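Hut operon positive regulatory protein (Bacillus subtilis, PDB 4H4L) binds regulatory sequences on mRNA when histidine is present, suppressing transcription termination and thereby switching on the hut operon for histidine utilization. Local coordinates at residues R7-L12 and G109-S114; L12-L17 and A122-G127; W35-G40 and A105-N110. The protein carries 1 engineered substitution. All coordinates share one frame; numbering follows the deposited sequence.

Contact 1: residues R7-L12 and G109-S114; sequences RRIGRL and GNPYES
The carbonyl O of R7 comes within 3.3 Å of P111 CB, where the chain entering helix 9-17 passes the irregular loop that leaves strand 99-109. No hydrogen bond crosses between the two segments, so the contact rests on van der Waals approaches. P111 is the main surface of the loop, met by I9 and by the backbone of R7. With CG1 of I9 anti to the backbone N (chi1 -179°), its other branch, CG2, is left to meet the proline ring, and I9 CG2 lies 3.6 Å from P111 CG. The longer branch heads instead along the start of the loop, I9 CD1 stopping 4.4 Å from G109 O. R7 adds a looser edge: its chain bends at chi3, and CD passes 4.1 Å from N110 O, while the guanidinium makes a long, weak ion pair with D33. The loop is held in shape from within, because N110 OD1 accepts a nearly straight bond from Y112 N at 2.8 Å (166° at the hydrogen). On the helix side R8 occupies the N-cap position, and E139 of the second subunit accepts hydrogen bonds from G10 N and R11 N in the first turn. The geometry is thus that of an Asx turn, spanning N110 to Y112, set against a helix N terminus that also forms part of a subunit interface.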
ATOM      1  N   ARG A   7      29.750  11.407 -10.155  1.00114.84           N
ATOM      2  CA  ARG A   7      29.579  11.167  -8.721  1.00108.22           C
ATOM      3  C   ARG A   7      28.072  11.034  -8.397  1.00101.85           C
ATOM      4  O   ARG A   7      27.537  11.679  -7.488  1.00 97.26           O
ATOM      5  CB  ARG A   7      30.359  12.178  -7.843  1.00101.69           C
ATOM      6  CG  ARG A   7      30.033  13.657  -8.020  1.00100.86           C
ATOM      7  CD  ARG A   7      30.724  14.507  -6.957  1.00100.73           C
ATOM      8  NE  ARG A   7      32.170  14.636  -7.181  1.00107.86           N
ATOM      9  CZ  ARG A   7      33.124  14.172  -6.369  1.00102.11           C
ATOM     10  NH1 ARG A   7      32.812  13.535  -5.248  1.00102.27           N
ATOM     11  NH2 ARG A   7      34.401  14.355  -6.678  1.00 99.66           N
ATOM     12  N   ARG A   8      27.397  10.193  -9.181  1.00 93.64           N
ATOM     13  CA  ARG A   8      25.973   9.925  -8.995  1.00 87.74           C
ATOM     14  C   ARG A   8      25.830   8.938  -7.838  1.00 79.51           C
ATOM     15  O   ARG A   8      26.184   7.760  -7.957  1.00 76.74           O
ATOM     16  CB  ARG A   8      25.337   9.392 -10.293  1.00 92.25           C
ATOM     17  CG  ARG A   8      25.034  10.459 -11.359  1.00 96.03           C
ATOM     18  CD  ARG A   8      24.544   9.884 -12.697  1.00 91.47           C
ATOM     19  NE  ARG A   8      25.425   8.835 -13.245  1.00 92.76           N
ATOM     20  CZ  ARG A   8      25.297   8.260 -14.444  1.00 88.22           C
ATOM     21  NH1 ARG A   8      24.323   8.623 -15.279  1.00 89.31           N
ATOM     22  NH2 ARG A   8      26.157   7.316 -14.814  1.00 76.95           N
ATOM     23  N   ILE A   9      25.318   9.441  -6.718  1.00 68.82           N
ATOM     24  CA  ILE A   9      25.353   8.733  -5.430  1.00 61.71           C
ATOM     25  C   ILE A   9      24.756   7.311  -5.409  1.00 65.33           C
ATOM     26  O   ILE A   9      25.349   6.391  -4.814  1.00 66.38           O
ATOM     27  CB  ILE A   9      24.750   9.607  -4.335  1.00 54.33           C
ATOM     28  CG1 ILE A   9      24.804   8.885  -2.991  1.00 53.07           C
ATOM     29  CG2 ILE A   9      23.377  10.093  -4.760  1.00 51.28           C
ATOM     30  CD1 ILE A   9      24.665   9.800  -1.785  1.00 52.91           C
ATOM     31  N   GLY A  10      23.605   7.134  -6.060  1.00 58.79           N
ATOM     32  CA  GLY A  10      23.022   5.823  -6.222  1.00 55.18           C
ATOM     33  C   GLY A  10      23.989   4.855  -6.879  1.00 64.33           C
ATOM     34  O   GLY A  10      24.385   3.850  -6.270  1.00 67.60           O
ATOM     35  N   ARG A  11      24.409   5.161  -8.106  1.00 64.99           N
ATOM     36  CA  ARG A  11      25.153   4.182  -8.886  1.00 65.12           C
ATOM     37  C   ARG A  11      26.422   3.777  -8.149  1.00 68.65           C
ATOM     38  O   ARG A  11      26.773   2.597  -8.114  1.00 72.37           O
ATOM     39  CB  ARG A  11      25.435   4.672 -10.311  1.00 74.57           C
ATOM     40  CG  ARG A  11      26.588   5.655 -10.478  1.00 75.67           C
ATOM     41  CD  ARG A  11      26.786   6.078 -11.932  1.00 77.43           C
ATOM     42  NE  ARG A  11      27.215   4.986 -12.805  1.00 81.20           N
ATOM     43  CZ  ARG A  11      28.470   4.550 -12.913  1.00 82.59           C
ATOM     44  NH1 ARG A  11      29.439   5.101 -12.190  1.00 84.64           N
ATOM     45  NH2 ARG A  11      28.762   3.551 -13.733  1.00 77.03           N
ATOM     46  N   LEU A  12      27.058   4.761  -7.517  1.00 63.96           N
ATOM     47  CA  LEU A  12      28.284   4.566  -6.758  1.00 60.47           C
ATOM     48  C   LEU A  12      28.130   3.546  -5.649  1.00 64.87           C
ATOM     49  O   LEU A  12      28.812   2.513  -5.662  1.00 57.38           O
ATOM     50  CB  LEU A  12      28.759   5.894  -6.171  1.00 59.79           C
ATOM     51  CG  LEU A  12      29.637   6.684  -7.130  1.00 60.63           C
ATOM     52  CD1 LEU A  12      29.950   8.061  -6.566  1.00 59.04           C
ATOM     53  CD2 LEU A  12      30.903   5.881  -7.367  1.00 58.35           C
ATOM     54  N   GLY A 109      27.019  12.656   0.894  1.00 65.27           N
ATOM     55  CA  GLY A 109      27.755  13.706   0.223  1.00 64.79           C
ATOM     56  C   GLY A 109      26.838  14.406  -0.751  1.00 69.84           C
ATOM     57  O   GLY A 109      25.685  14.011  -0.926  1.00 70.08           O
ATOM     58  N   ASN A 110      27.347  15.454  -1.386  1.00 78.59           N
ATOM     59  CA  ASN A 110      26.560  16.206  -2.345  1.00 81.83           C
ATOM     60  C   ASN A 110      26.865  15.803  -3.788  1.00 85.93           C
ATOM     61  O   ASN A 110      28.001  15.937  -4.228  1.00 81.99           O
ATOM     62  CB  ASN A 110      26.782  17.697  -2.144  1.00 80.41           C
ATOM     63  CG  ASN A 110      25.812  18.524  -2.937  1.00 80.52           C
ATOM     64  OD1 ASN A 110      25.271  18.060  -3.935  1.00 76.71           O
ATOM     65  ND2 ASN A 110      25.579  19.753  -2.495  1.00 87.57           N
ATOM     66  N   PRO A 111      25.851  15.295  -4.525  1.00 93.12           N
ATOM     67  CA  PRO A 111      26.006  14.918  -5.941  1.00 96.61           C
ATOM     68  C   PRO A 111      25.377  15.875  -6.984  1.00103.95           C
ATOM     69  O   PRO A 111      25.301  15.509  -8.173  1.00113.72           O
ATOM     70  CB  PRO A 111      25.313  13.550  -6.003  1.00 92.58           C
ATOM     71  CG  PRO A 111      24.296  13.587  -4.897  1.00 91.91           C
ATOM     72  CD  PRO A 111      24.595  14.751  -3.976  1.00 90.41           C
ATOM     73  N   TYR A 112      24.944  17.065  -6.544  1.00 96.62           N
ATOM     74  CA  TYR A 112      24.334  18.082  -7.412  1.00 93.68           C
ATOM     75  C   TYR A 112      25.329  19.170  -7.820  1.00100.78           C
ATOM     76  O   TYR A 112      26.444  19.204  -7.293  1.00107.95           O
ATOM     77  CB  TYR A 112      23.134  18.722  -6.717  1.00 93.05           C
ATOM     78  CG  TYR A 112      22.021  17.752  -6.438  1.00 99.18           C
ATOM     79  CD1 TYR A 112      21.968  17.060  -5.231  1.00101.34           C
ATOM     80  CD2 TYR A 112      21.023  17.513  -7.383  1.00103.41           C
ATOM     81  CE1 TYR A 112      20.948  16.164  -4.964  1.00103.48           C
ATOM     82  CE2 TYR A 112      20.002  16.610  -7.130  1.00106.48           C
ATOM     83  CZ  TYR A 112      19.967  15.940  -5.915  1.00103.92           C
ATOM     84  OH  TYR A 112      18.964  15.041  -5.638  1.00 95.66           O
ATOM     85  N   GLU A 113      24.899  20.052  -8.737  1.00 95.90           N
ATOM     86  CA  GLU A 113      25.699  21.160  -9.284  1.00 88.38           C
ATOM     87  C   GLU A 113      26.359  22.053  -8.240  1.00 87.75           C
ATOM     88  O   GLU A 113      27.583  22.081  -8.143  1.00 89.96           O
ATOM     89  CB  GLU A 113      24.854  22.042 -10.219  1.00 81.52           C
ATOM     90  N   SER A 114      25.554  22.789  -7.470  1.00 87.37           N
ATOM     91  CA  SER A 114      26.087  23.689  -6.434  1.00 90.71           C
ATOM     92  C   SER A 114      26.114  23.025  -5.060  1.00 87.43           C
ATOM     93  O   SER A 114      25.449  22.030  -4.835  1.00 90.20           O
ATOM     94  CB  SER A 114      25.339  25.032  -6.370  1.00 90.26           C
ATOM     95  OG  SER A 114      23.969  24.862  -6.054  1.00 89.37           O
TER

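Contact 2: residues L12-L17 and A122-G127; sequences LSVLLL and AVSLYG
S13 and S124 supply the polar link between helix 12-17 and strand 122-126, whose short axes approach to 8.4 Å with a signed crossing angle of -32°. S124 OG donates to S13 OG over 2.8 Å, a direction that fits the other commitments of S13: its hydroxyl is also hydrogen-bonded to the backbone carbonyls of I9 and G10, one turn back. A chi1 of 63° brings S13 OG back to those carbonyls while leaving it open to the strand. Replacing S13 with an alanine is likely to leave the buried S124 hydroxyl without its acceptor and the I9 and G10 carbonyls without this side-chain partner. V14 CG2 borders this pair, 3.7 Å from S124 OG, and the same side chain packs on F141 and V143 of strand 137-147.

The strand belongs to an antiparallel sheet layered between helices: A122, S124 and Y126 direct their CB atoms to helix 9-17, whereas V123 and L125 direct theirs away from it and pack on helix 70-87.

Apolar contacts centre on L17, which straddles two strand residues with its two methyls. L17 CD1 rests 3.6 Å from S124 CB, and L17 CD2 reaches Y126 CB at 3.9 Å. The approach of L17 CD1 to the S124 carbonyl is short enough that its exact placement is doubtful. Y126 touches the helix through CB; with CG anti to the backbone N, its ring leads away, its hydroxyl is hydrogen-bonded to E139 of the same chain, and R11 of the second subunit packs on the Y126 side chain.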
ATOM      1  N   LEU A  12      27.058   4.761  -7.517  1.00 63.96           N
ATOM      2  CA  LEU A  12      28.284   4.566  -6.758  1.00 60.47           C
ATOM      3  C   LEU A  12      28.130   3.546  -5.649  1.00 64.87           C
ATOM      4  O   LEU A  12      28.812   2.513  -5.662  1.00 57.38           O
ATOM      5  CB  LEU A  12      28.759   5.894  -6.171  1.00 59.79           C
ATOM      6  CG  LEU A  12      29.637   6.684  -7.130  1.00 60.63           C
ATOM      7  CD1 LEU A  12      29.950   8.061  -6.566  1.00 59.04           C
ATOM      8  CD2 LEU A  12      30.903   5.881  -7.367  1.00 58.35           C
ATOM      9  N   SER A  13      27.235   3.857  -4.699  1.00 66.39           N
ATOM     10  CA  SER A  13      26.847   2.956  -3.611  1.00 59.06           C
ATOM     11  C   SER A  13      26.464   1.575  -4.133  1.00 57.08           C
ATOM     12  O   SER A  13      26.790   0.547  -3.522  1.00 60.04           O
ATOM     13  CB  SER A  13      25.666   3.547  -2.859  1.00 57.17           C
ATOM     14  OG  SER A  13      24.551   3.651  -3.717  1.00 57.86           O
ATOM     15  N   VAL A  14      25.766   1.555  -5.266  1.00 56.40           N
ATOM     16  CA  VAL A  14      25.329   0.306  -5.886  1.00 57.94           C
ATOM     17  C   VAL A  14      26.474  -0.502  -6.520  1.00 59.94           C
ATOM     18  O   VAL A  14      26.633  -1.695  -6.216  1.00 55.93           O
ATOM     19  CB  VAL A  14      24.204   0.568  -6.896  1.00 59.32           C
ATOM     20  CG1 VAL A  14      23.880  -0.695  -7.657  1.00 58.65           C
ATOM     21  CG2 VAL A  14      22.966   1.060  -6.166  1.00 62.09           C
ATOM     22  N   LEU A  15      27.264   0.144  -7.387  1.00 59.90           N
ATOM     23  CA  LEU A  15      28.494  -0.463  -7.899  1.00 62.97           C
ATOM     24  C   LEU A  15      29.345  -0.914  -6.715  1.00 62.31           C
ATOM     25  O   LEU A  15      29.972  -1.976  -6.737  1.00 65.59           O
ATOM     26  CB  LEU A  15      29.279   0.524  -8.770  1.00 65.56           C
ATOM     27  CG  LEU A  15      28.799   0.804 -10.208  1.00 70.31           C
ATOM     28  CD1 LEU A  15      28.837   2.295 -10.499  1.00 70.47           C
ATOM     29  CD2 LEU A  15      29.563   0.021 -11.283  1.00 67.52           C
ATOM     30  N   LEU A  16      29.337  -0.105  -5.668  1.00 58.14           N
ATOM     31  CA  LEU A  16      30.128  -0.395  -4.490  1.00 66.40           C
ATOM     32  C   LEU A  16      29.651  -1.684  -3.841  1.00 70.06           C
ATOM     33  O   LEU A  16      30.444  -2.581  -3.555  1.00 79.94           O
ATOM     34  CB  LEU A  16      30.060   0.772  -3.504  1.00 62.33           C
ATOM     35  CG  LEU A  16      30.503   0.519  -2.068  1.00 66.13           C
ATOM     36  CD1 LEU A  16      31.991   0.159  -2.005  1.00 63.68           C
ATOM     37  CD2 LEU A  16      30.162   1.749  -1.226  1.00 60.78           C
ATOM     38  N   LEU A  17      28.341  -1.770  -3.669  1.00 70.92           N
ATOM     39  CA  LEU A  17      27.685  -2.877  -3.006  1.00 66.35           C
ATOM     40  C   LEU A  17      27.761  -4.168  -3.816  1.00 63.94           C
ATOM     41  O   LEU A  17      27.974  -5.247  -3.262  1.00 66.05           O
ATOM     42  CB  LEU A  17      26.228  -2.501  -2.773  1.00 64.91           C
ATOM     43  CG  LEU A  17      25.548  -2.832  -1.463  1.00 64.85           C
ATOM     44  CD1 LEU A  17      24.152  -2.266  -1.561  1.00 66.57           C
ATOM     45  CD2 LEU A  17      25.467  -4.328  -1.264  1.00 69.65           C
ATOM     46  N   ALA A 122      22.160   7.882   0.715  1.00 47.12           N
ATOM     47  CA  ALA A 122      21.649   6.835  -0.136  1.00 47.97           C
ATOM     48  C   ALA A 122      21.852   5.561   0.597  1.00 49.35           C
ATOM     49  O   ALA A 122      22.958   5.293   1.025  1.00 50.48           O
ATOM     50  CB  ALA A 122      22.384   6.787  -1.460  1.00 46.26           C
ATOM     51  N   VAL A 123      20.770   4.804   0.773  1.00 46.66           N
ATOM     52  CA  VAL A 123      20.819   3.531   1.445  1.00 45.01           C
ATOM     53  C   VAL A 123      20.524   2.483   0.375  1.00 47.13           C
ATOM     54  O   VAL A 123      19.459   2.505  -0.225  1.00 50.95           O
ATOM     55  CB  VAL A 123      19.807   3.513   2.587  1.00 46.92           C
ATOM     56  CG1 VAL A 123      19.918   2.234   3.373  1.00 45.34           C
ATOM     57  CG2 VAL A 123      20.035   4.703   3.515  1.00 50.64           C
ATOM     58  N   SER A 124      21.489   1.624   0.068  1.00 42.78           N
ATOM     59  CA  SER A 124      21.319   0.700  -1.045  1.00 44.24           C
ATOM     60  C   SER A 124      21.354  -0.699  -0.492  1.00 43.12           C
ATOM     61  O   SER A 124      22.254  -1.026   0.271  1.00 38.40           O
ATOM     62  CB  SER A 124      22.432   0.867  -2.098  1.00 51.97           C
ATOM     63  OG  SER A 124      22.461   2.183  -2.649  1.00 54.82           O
ATOM     64  N   LEU A 125      20.374  -1.521  -0.862  1.00 42.00           N
ATOM     65  CA  LEU A 125      20.260  -2.848  -0.285  1.00 41.58           C
ATOM     66  C   LEU A 125      20.461  -3.897  -1.364  1.00 42.98           C
ATOM     67  O   LEU A 125      19.918  -3.733  -2.447  1.00 46.97           O
ATOM     68  CB  LEU A 125      18.868  -2.996   0.300  1.00 38.63           C
ATOM     69  CG  LEU A 125      18.525  -2.092   1.473  1.00 37.55           C
ATOM     70  CD1 LEU A 125      17.039  -2.191   1.773  1.00 36.05           C
ATOM     71  CD2 LEU A 125      19.328  -2.531   2.682  1.00 38.50           C
ATOM     72  N   TYR A 126      21.233  -4.952  -1.090  1.00 41.31           N
ATOM     73  CA  TYR A 126      21.295  -6.110  -2.004  1.00 42.33           C
ATOM     74  C   TYR A 126      21.421  -7.457  -1.310  1.00 40.79           C
ATOM     75  O   TYR A 126      22.093  -7.589  -0.314  1.00 48.42           O
ATOM     76  CB  TYR A 126      22.380  -5.962  -3.093  1.00 47.69           C
ATOM     77  CG  TYR A 126      22.533  -7.201  -3.954  1.00 50.98           C
ATOM     78  CD1 TYR A 126      23.595  -8.098  -3.748  1.00 53.64           C
ATOM     79  CD2 TYR A 126      21.591  -7.508  -4.939  1.00 50.88           C
ATOM     80  CE1 TYR A 126      23.722  -9.253  -4.511  1.00 53.91           C
ATOM     81  CE2 TYR A 126      21.706  -8.660  -5.700  1.00 53.99           C
ATOM     82  CZ  TYR A 126      22.766  -9.522  -5.485  1.00 57.89           C
ATOM     83  OH  TYR A 126      22.865 -10.656  -6.253  1.00 58.65           O
ATOM     84  N   GLY A 127      20.780  -8.475  -1.865  1.00 43.89           N
ATOM     85  CA  GLY A 127      20.856  -9.803  -1.291  1.00 40.20           C
ATOM     86  C   GLY A 127      19.699 -10.662  -1.730  1.00 40.77           C
ATOM     87  O   GLY A 127      19.129 -10.475  -2.781  1.00 43.81           O
TER

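Contact 3: residues W35-G40 and A105-N110; sequences WKVCLG and AVLRGN
W35 lays the benzene-ring end of its indole beside G109, with CZ3 3.4 Å from G109 CA, at the end of an antiparallel strand pair in register from K36 with R108 to L39 with A105. A CB on G109 would collide with W35 CE3, so the missing side chain makes room for the ring. R108 O lies at the ring edge, 3.3 Å from W35 CE3, while L107 CD1 sits over a face. L107 CD2 then fills the angle between W35 CB and V37 CG2, 3.5 Å from the latter, the V37 and L107 chains running side by side. Farther along, L39 CD2 meets A105 CB at 3.6 Å. This face packs beneath helices 9-17 and 26-32.

The opposite face is looser near its K36 end. C38 and V106 stand 4.2 Å apart at CB, under helix 47-60, but K36 is exposed and its chain bends away. R108 leaves the strand too, salt-bridged to E71 and D119.

Backbone bonds join the strands: V106 N donates to C38 O at 2.8 Å, whereas C38 N to V106 O is weak. The chemistry implies main-chain pairing between an apolar W35/V37/L39 face and one apolar at C38/V106 but charged at K36/R108, where the R108 charge is probably balanced by E71 and D119.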
ATOM      1  N   TRP A  35      33.208  11.549  -0.088  1.00 75.04           N
ATOM      2  CA  TRP A  35      32.209  10.600   0.452  1.00 71.11           C
ATOM      3  C   TRP A  35      32.479  10.035   1.829  1.00 70.83           C
ATOM      4  O   TRP A  35      33.516   9.407   2.084  1.00 73.01           O
ATOM      5  CB  TRP A  35      31.926   9.439  -0.515  1.00 66.93           C
ATOM      6  CG  TRP A  35      31.573   9.860  -1.919  1.00 67.68           C
ATOM      7  CD1 TRP A  35      32.332   9.674  -3.077  1.00 68.86           C
ATOM      8  CD2 TRP A  35      30.363  10.572  -2.363  1.00 63.84           C
ATOM      9  NE1 TRP A  35      31.689  10.205  -4.172  1.00 70.33           N
ATOM     10  CE2 TRP A  35      30.509  10.764  -3.812  1.00 64.98           C
ATOM     11  CE3 TRP A  35      29.223  11.054  -1.731  1.00 61.93           C
ATOM     12  CZ2 TRP A  35      29.541  11.406  -4.569  1.00 64.92           C
ATOM     13  CZ3 TRP A  35      28.255  11.709  -2.504  1.00 61.66           C
ATOM     14  CH2 TRP A  35      28.409  11.881  -3.885  1.00 64.98           C
ATOM     15  N   LYS A  36      31.521  10.238   2.725  1.00 64.50           N
ATOM     16  CA  LYS A  36      31.387   9.391   3.895  1.00 57.68           C
ATOM     17  C   LYS A  36      30.712   8.077   3.437  1.00 55.21           C
ATOM     18  O   LYS A  36      29.703   8.084   2.738  1.00 59.08           O
ATOM     19  CB  LYS A  36      30.566  10.125   4.944  1.00 62.98           C
ATOM     20  CG  LYS A  36      31.261  10.292   6.290  1.00 71.45           C
ATOM     21  CD  LYS A  36      32.634  10.941   6.173  1.00 68.30           C
ATOM     22  CE  LYS A  36      33.084  11.492   7.514  1.00 70.92           C
ATOM     23  NZ  LYS A  36      33.209  10.450   8.578  1.00 67.14           N
ATOM     24  N   VAL A  37      31.281   6.938   3.789  1.00 54.40           N
ATOM     25  CA  VAL A  37      30.819   5.686   3.202  1.00 55.26           C
ATOM     26  C   VAL A  37      30.969   4.509   4.121  1.00 54.50           C
ATOM     27  O   VAL A  37      31.953   4.385   4.821  1.00 56.20           O
ATOM     28  CB  VAL A  37      31.496   5.374   1.849  1.00 57.56           C
ATOM     29  CG1 VAL A  37      32.982   5.082   2.010  1.00 53.74           C
ATOM     30  CG2 VAL A  37      30.779   4.223   1.155  1.00 54.71           C
ATOM     31  N   CYS A  38      29.993   3.619   4.059  1.00 60.19           N
ATOM     32  CA  CYS A  38      29.787   2.627   5.082  1.00 63.26           C
ATOM     33  C   CYS A  38      29.161   1.371   4.474  1.00 63.47           C
ATOM     34  O   CYS A  38      28.274   1.450   3.624  1.00 69.46           O
ATOM     35  CB  CYS A  38      28.894   3.262   6.146  1.00 68.71           C
ATOM     36  SG  CYS A  38      27.968   2.123   7.157  1.00 84.21           S
ATOM     37  N   LEU A  39      29.639   0.211   4.904  1.00 66.10           N
ATOM     38  CA  LEU A  39      29.173  -1.071   4.369  1.00 64.13           C
ATOM     39  C   LEU A  39      28.823  -2.002   5.500  1.00 59.66           C
ATOM     40  O   LEU A  39      29.191  -1.742   6.641  1.00 65.28           O
ATOM     41  CB  LEU A  39      30.253  -1.722   3.505  1.00 65.42           C
ATOM     42  CG  LEU A  39      30.658  -0.967   2.243  1.00 64.19           C
ATOM     43  CD1 LEU A  39      31.554  -1.849   1.402  1.00 64.16           C
ATOM     44  CD2 LEU A  39      29.437  -0.551   1.447  1.00 59.58           C
ATOM     45  N   GLY A  40      28.123  -3.086   5.191  1.00 55.90           N
ATOM     46  CA  GLY A  40      27.746  -4.052   6.220  1.00 54.95           C
ATOM     47  C   GLY A  40      26.808  -5.141   5.746  1.00 54.17           C
ATOM     48  O   GLY A  40      26.394  -5.135   4.595  1.00 56.67           O
ATOM     49  N   ALA A 105      25.048  -0.746   1.534  1.00 43.18           N
ATOM     50  CA  ALA A 105      25.981   0.334   1.375  1.00 45.55           C
ATOM     51  C   ALA A 105      25.262   1.577   1.822  1.00 53.16           C
ATOM     52  O   ALA A 105      24.058   1.676   1.562  1.00 60.81           O
ATOM     53  CB  ALA A 105      26.351   0.460  -0.080  1.00 45.14           C
ATOM     54  N   VAL A 106      25.964   2.507   2.485  1.00 50.20           N
ATOM     55  CA  VAL A 106      25.419   3.845   2.800  1.00 52.86           C
ATOM     56  C   VAL A 106      26.359   4.974   2.374  1.00 55.01           C
ATOM     57  O   VAL A 106      27.456   5.119   2.907  1.00 52.06           O
ATOM     58  CB  VAL A 106      25.150   4.062   4.304  1.00 55.02           C
ATOM     59  CG1 VAL A 106      24.473   5.406   4.524  1.00 50.19           C
ATOM     60  CG2 VAL A 106      24.327   2.932   4.888  1.00 54.64           C
ATOM     61  N   LEU A 107      25.906   5.792   1.432  1.00 58.07           N
ATOM     62  CA  LEU A 107      26.684   6.925   0.948  1.00 60.71           C
ATOM     63  C   LEU A 107      26.127   8.266   1.398  1.00 61.74           C
ATOM     64  O   LEU A 107      24.912   8.456   1.410  1.00 67.87           O
ATOM     65  CB  LEU A 107      26.778   6.912  -0.573  1.00 60.04           C
ATOM     66  CG  LEU A 107      28.059   6.418  -1.231  1.00 64.61           C
ATOM     67  CD1 LEU A 107      28.087   6.904  -2.666  1.00 67.26           C
ATOM     68  CD2 LEU A 107      29.288   6.941  -0.512  1.00 69.09           C
ATOM     69  N   ARG A 108      27.028   9.184   1.761  1.00 60.95           N
ATOM     70  CA  ARG A 108      26.669  10.569   2.080  1.00 60.88           C
ATOM     71  C   ARG A 108      27.619  11.625   1.475  1.00 64.57           C
ATOM     72  O   ARG A 108      28.850  11.526   1.561  1.00 62.48           O
ATOM     73  CB  ARG A 108      26.539  10.788   3.588  1.00 53.40           C
ATOM     74  CG  ARG A 108      26.435  12.262   3.945  1.00 48.32           C
ATOM     75  CD  ARG A 108      26.647  12.476   5.426  1.00 48.70           C
ATOM     76  NE  ARG A 108      26.160  13.780   5.866  1.00 47.07           N
ATOM     77  CZ  ARG A 108      25.737  14.036   7.103  1.00 48.07           C
ATOM     78  NH1 ARG A 108      25.752  13.063   8.024  1.00 44.36           N
ATOM     79  NH2 ARG A 108      25.300  15.258   7.424  1.00 39.54           N
ATOM     80  N   GLY A 109      27.019  12.656   0.894  1.00 65.27           N
ATOM     81  CA  GLY A 109      27.755  13.706   0.223  1.00 64.79           C
ATOM     82  C   GLY A 109      26.838  14.406  -0.751  1.00 69.84           C
ATOM     83  O   GLY A 109      25.685  14.011  -0.926  1.00 70.08           O
ATOM     84  N   ASN A 110      27.347  15.454  -1.386  1.00 78.59           N
ATOM     85  CA  ASN A 110      26.560  16.206  -2.345  1.00 81.83           C
ATOM     86  C   ASN A 110      26.865  15.803  -3.788  1.00 85.93           C
ATOM     87  O   ASN A 110      28.001  15.937  -4.228  1.00 81.99           O
ATOM     88  CB  ASN A 110      26.782  17.697  -2.144  1.00 80.41           C
ATOM     89  CG  ASN A 110      25.812  18.524  -2.937  1.00 80.52           C
ATOM     90  OD1 ASN A 110      25.271  18.060  -3.935  1.00 76.71           O
ATOM     91  ND2 ASN A 110      25.579  19.753  -2.495  1.00 87.57           N
TER

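From the N terminus, contact 1 closes the first long loop, bringing the start of helix 9-17 against the loop after strand 99-109. Contact 2 begins where contact 1 leaves off, at the shared L12, and reaches farther along the chain to strand 120-130, so the two cross. Contact 3 is nested within the loop closed by contact 2, joining the strands 36-44 and 99-109, and runs into contact 1 at the shared G109 and N110. Across the seams, I9 CG1 packs on A122 CB and L16 on V37, while A122 and S124 probably bond through their backbones to L107 and A105. Together they tie one helix to three adjacent strands of the sheet.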